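Local coordinates for mandelate racemase/muconate lactonizing enzyme family protein (Bradyrhizobium sp. ORS 278, PDB 3TOY) that has no assigned function but belongs to the enolase superfamily, whose members carry a metal-dependent active site at one end of a modified TIM barrel, at residues A[164-169]-A[185-190]; A[160-165]-A[341-346]. One frame throughout, in Å; residues are numbered along the deposited sequence.

Contact 1 (A[164-169]-A[185-190]); sequences GVLDAR and RAIKSK. With ACT (acetate ion), chain F.
Gly164 and Val165 lie against the side chain of Lys190, while the carbonyl of Gly164 accepts a hydrogen bond from Ser189. The CB of Lys190 sits 3.8 Å from Val165 N and has CG2 of Val165 on its flank. CG, placed beside its own backbone N (chi1 -48°), presses against Gly164 CA at 3.3 Å. Through bends at the next two torsions, CD and CE lead away from the loop, CE coming within 4.1 Å of acetate OXT, before NZ gives a hydrogen bond to OXT at 3.0 Å and another to Asp219, a calcium ligand. Ser189 and Lys190 end the second strand of a beta-alpha-beta crossover, and 164-167 form the loop that leads from its first strand into helix 168-181; the Lys-Ser-Lys sequence here recalls the Lys-x-Lys of mandelate racemase relatives. Ser189 OG approaches Gly164 O at 2.8 Å, tilted 23° from the carbonyl plane, and Leu166 N lies 3.1 Å from the same OG. Leu166 folds over this hydroxyl: its CB and CG both pass close to OG, and CD1 goes on to meet Ile187 CG2 at 4.0 Å. Farther along, Asp167 N-caps helix 168-181, its OD2 bonded to Asp170 N.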
# COMPACT_ATOMS: atom_id res chain seq x y z
N GLY A 164 -29.32 28.03 8.07
CA GLY A 164 -28.67 28.42 6.83
C GLY A 164 -27.55 29.36 7.21
O GLY A 164 -27.03 29.29 8.32
N VAL A 165 -27.14 30.22 6.29
CA VAL A 165 -26.13 31.22 6.61
C VAL A 165 -26.63 32.07 7.78
O VAL A 165 -27.77 32.55 7.76
CB VAL A 165 -25.83 32.13 5.40
CG1 VAL A 165 -24.88 33.26 5.79
CG2 VAL A 165 -25.29 31.30 4.23
N LEU A 166 -25.80 32.24 8.80
CA LEU A 166 -26.14 33.08 9.94
C LEU A 166 -25.37 34.38 9.93
O LEU A 166 -24.32 34.51 9.30
CB LEU A 166 -25.87 32.34 11.26
CG LEU A 166 -26.85 31.24 11.67
CD1 LEU A 166 -26.26 30.39 12.78
CD2 LEU A 166 -28.20 31.83 12.10
N ASP A 167 -25.91 35.36 10.65
CA ASP A 167 -25.21 36.59 10.95
C ASP A 167 -25.37 36.83 12.45
O ASP A 167 -26.50 36.95 12.95
CB ASP A 167 -25.81 37.75 10.13
CG ASP A 167 -25.21 39.09 10.50
OD1 ASP A 167 -23.98 39.17 10.70
OD2 ASP A 167 -25.98 40.06 10.61
N ALA A 168 -24.26 36.85 13.19
CA ALA A 168 -24.33 37.03 14.64
C ALA A 168 -25.17 38.27 15.04
O ALA A 168 -25.97 38.20 15.97
CB ALA A 168 -22.93 37.09 15.27
N ARG A 169 -24.98 39.39 14.35
CA ARG A 169 -25.76 40.58 14.67
C ARG A 169 -27.26 40.35 14.42
O ARG A 169 -28.07 40.37 15.35
CB ARG A 169 -25.25 41.79 13.87
N ARG A 185 -26.89 23.08 22.76
CA ARG A 185 -25.49 23.30 23.09
C ARG A 185 -24.62 23.13 21.84
O ARG A 185 -23.42 22.99 21.93
CB ARG A 185 -25.03 22.32 24.18
CG ARG A 185 -25.66 22.54 25.56
CD ARG A 185 -25.12 23.80 26.26
NE ARG A 185 -25.93 24.98 25.96
CZ ARG A 185 -26.88 25.47 26.75
NH1 ARG A 185 -27.15 24.89 27.92
NH2 ARG A 185 -27.57 26.54 26.38
N ALA A 186 -25.26 23.14 20.67
CA ALA A 186 -24.57 22.97 19.40
C ALA A 186 -25.41 23.61 18.29
O ALA A 186 -26.63 23.44 18.27
CB ALA A 186 -24.35 21.47 19.12
N ILE A 187 -24.75 24.36 17.40
CA ILE A 187 -25.36 25.11 16.31
C ILE A 187 -24.61 24.83 15.00
O ILE A 187 -23.38 24.87 14.99
CB ILE A 187 -25.23 26.64 16.55
CG1 ILE A 187 -25.93 27.04 17.86
CG2 ILE A 187 -25.84 27.41 15.41
CD1 ILE A 187 -27.42 26.81 17.81
N LYS A 188 -25.33 24.59 13.91
CA LYS A 188 -24.70 24.46 12.59
C LYS A 188 -25.11 25.60 11.69
O LYS A 188 -26.29 25.99 11.66
CB LYS A 188 -25.04 23.13 11.92
CG LYS A 188 -24.32 22.91 10.56
CD LYS A 188 -24.42 21.46 10.13
CE LYS A 188 -25.77 21.14 9.52
NZ LYS A 188 -25.87 19.72 9.09
N SER A 189 -24.15 26.15 10.95
CA SER A 189 -24.46 27.14 9.94
C SER A 189 -23.82 26.76 8.59
O SER A 189 -23.17 25.71 8.48
CB SER A 189 -24.00 28.51 10.39
OG SER A 189 -24.54 29.51 9.54
N LYS A 190 -24.02 27.60 7.57
CA LYS A 190 -23.59 27.29 6.20
C LYS A 190 -22.46 28.17 5.71
O LYS A 190 -22.36 29.36 6.05
CB LYS A 190 -24.74 27.44 5.19
CG LYS A 190 -26.05 26.80 5.56
CD LYS A 190 -25.96 25.31 5.60
CE LYS A 190 -27.26 24.65 5.13
NZ LYS A 190 -27.20 23.21 5.57
C ACT F . -28.92 20.50 3.79
O ACT F . -29.64 19.99 4.69
OXT ACT F . -27.72 20.71 4.09
CH3 ACT F . -29.45 20.85 2.43

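Contact 2 (A[160-165]-A[341-346]); sequences YDSYGV and EVLDFA
Tyr160 and Asp161 pair with Glu341 and Val342 as parallel strands, a lateral join secured first by backbone hydrogen bonds. Val342 N reaches Tyr160 O at 2.9 Å, meeting the carbonyl almost head-on, and Ser162 N returns the exchange to Val342 O at 3.1 Å, here tilted from the carbonyl plane. One residue of the 341-346 segment is thus gripped by both its N-H and its C=O.

The polar side-chain link is made by Ser162. Its OG, turned opposite its own backbone N (chi1 -170°), donates to Glu341 OE2 at 2.7 Å; the carboxylate oxygen receives it on its anti lone pair, the one turned away from OE1. Lys188 forms a salt bridge to the same OE2, and Ile322 N bonds to OE1, so both oxygens of this buried carboxylate are engaged.

Packing adds a CH-pi contact: Glu341 CA lies over one face of the Tyr160 ring, 4.0 Å from its centroid and displaced toward the rim. The extended Glu341 chain continues past the phenol, CG standing 3.3 Å from Tyr160 OH; that hydroxyl is hydrogen-bonded to Lys188. Leu343 CD1 rests near Ser162 O at 3.8 Å.

In the fold, this pairing joins the first barrel strand, 157-162, to the last, 340-342, and so closes the barrel. Strand 186-190 flanks 157-162 on its other edge, Asp161 faces helix 168-181, and Leu343 reaches Leu45 of strand 29-47.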
# COMPACT_ATOMS: atom_id res chain seq x y z
N TYR A 160 -28.43 19.25 17.60
CA TYR A 160 -27.97 20.58 17.26
C TYR A 160 -28.98 21.25 16.37
O TYR A 160 -29.74 20.61 15.64
CB TYR A 160 -26.60 20.58 16.57
CG TYR A 160 -26.57 19.91 15.22
CD1 TYR A 160 -26.81 20.64 14.05
CD2 TYR A 160 -26.26 18.55 15.10
CE1 TYR A 160 -26.78 20.04 12.81
CE2 TYR A 160 -26.25 17.93 13.85
CZ TYR A 160 -26.49 18.69 12.72
OH TYR A 160 -26.42 18.08 11.50
N ASP A 161 -28.96 22.58 16.43
CA ASP A 161 -29.92 23.39 15.69
C ASP A 161 -29.33 23.82 14.35
O ASP A 161 -28.27 24.45 14.29
CB ASP A 161 -30.29 24.62 16.55
CG ASP A 161 -31.70 25.14 16.26
OD1 ASP A 161 -32.45 24.49 15.49
OD2 ASP A 161 -32.05 26.20 16.83
N SER A 162 -30.02 23.47 13.28
CA SER A 162 -29.44 23.54 11.97
C SER A 162 -29.97 24.75 11.20
O SER A 162 -31.16 24.82 10.88
CB SER A 162 -29.74 22.22 11.24
OG SER A 162 -29.03 22.12 10.02
N TYR A 163 -29.08 25.69 10.90
CA TYR A 163 -29.43 26.92 10.22
C TYR A 163 -28.82 27.06 8.83
O TYR A 163 -27.93 26.30 8.44
CB TYR A 163 -28.99 28.10 11.08
CG TYR A 163 -29.76 28.23 12.37
CD1 TYR A 163 -30.96 28.94 12.42
CD2 TYR A 163 -29.29 27.67 13.55
CE1 TYR A 163 -31.67 29.07 13.62
CE2 TYR A 163 -29.99 27.79 14.74
CZ TYR A 163 -31.18 28.49 14.77
OH TYR A 163 -31.88 28.62 15.95
N GLY A 164 -29.32 28.03 8.07
CA GLY A 164 -28.67 28.42 6.83
C GLY A 164 -27.55 29.36 7.21
O GLY A 164 -27.03 29.29 8.32
N VAL A 165 -27.14 30.22 6.29
CA VAL A 165 -26.13 31.22 6.61
C VAL A 165 -26.63 32.07 7.78
O VAL A 165 -27.77 32.55 7.76
CB VAL A 165 -25.83 32.13 5.40
CG1 VAL A 165 -24.88 33.26 5.79
CG2 VAL A 165 -25.29 31.30 4.23
N GLU A 341 -29.77 15.89 14.07
CA GLU A 341 -29.92 17.20 13.43
C GLU A 341 -31.36 17.71 13.55
O GLU A 341 -32.29 17.08 13.05
CB GLU A 341 -29.61 17.14 11.93
CG GLU A 341 -29.66 18.53 11.25
CD GLU A 341 -29.28 18.50 9.78
OE1 GLU A 341 -29.36 17.42 9.14
OE2 GLU A 341 -28.90 19.57 9.28
N VAL A 342 -31.53 18.88 14.15
CA VAL A 342 -32.88 19.45 14.23
C VAL A 342 -33.06 20.51 13.18
O VAL A 342 -32.50 21.60 13.28
CB VAL A 342 -33.17 20.06 15.61
CG1 VAL A 342 -34.55 20.76 15.60
CG2 VAL A 342 -33.12 18.98 16.69
N LEU A 343 -33.81 20.14 12.14
CA LEU A 343 -34.31 21.07 11.13
C LEU A 343 -35.75 20.63 10.89
O LEU A 343 -35.99 19.54 10.37
CB LEU A 343 -33.47 20.98 9.85
CG LEU A 343 -33.76 21.91 8.67
CD1 LEU A 343 -34.18 23.29 9.12
CD2 LEU A 343 -32.53 21.99 7.77
N ASP A 344 -36.70 21.46 11.28
CA ASP A 344 -38.09 21.02 11.38
C ASP A 344 -38.93 21.44 10.16
O ASP A 344 -39.54 22.52 10.17
CB ASP A 344 -38.70 21.58 12.67
CG ASP A 344 -40.06 20.98 13.00
OD1 ASP A 344 -40.50 20.02 12.32
OD2 ASP A 344 -40.69 21.46 13.95
N PHE A 345 -38.96 20.60 9.13
CA PHE A 345 -39.76 20.89 7.94
C PHE A 345 -41.21 20.45 8.10
O PHE A 345 -42.11 21.02 7.47
CB PHE A 345 -39.20 20.20 6.70
CG PHE A 345 -37.90 20.76 6.19
CD1 PHE A 345 -37.83 22.05 5.67
CD2 PHE A 345 -36.75 19.97 6.18
CE1 PHE A 345 -36.63 22.57 5.20
CE2 PHE A 345 -35.54 20.47 5.70
CZ PHE A 345 -35.48 21.76 5.20
N ALA A 346 -41.43 19.41 8.90
CA ALA A 346 -42.73 18.76 8.95
C ALA A 346 -43.65 19.16 10.11
O ALA A 346 -44.79 18.68 10.16
CB ALA A 346 -42.56 17.24 8.92

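Overall arrangement
Contact 1 and contact 2 start from the same stretch of chain, with Gly164 and Val165 common to both, and their centres are 10 Å apart. Strand 157-162 lies between 186-190 and 340-342, so together they trace three neighbouring barrel strands. Lys188, a residue of contact 1 whose NZ reaches Tyr160 and Glu341 of contact 2, ties them together: its O is 2.9 Å from Tyr163 N, a probable hydrogen bond, and its NZ also forms a salt bridge to the calcium ligand Glu245. Both contacts border the metal site, the side chains of Lys190 and Glu341 lying about 4 and 5 Å from calcium respectively. The acetate, bound by Lys190, Asn221 and His321, is about 5 Å from the Glu341 side chain.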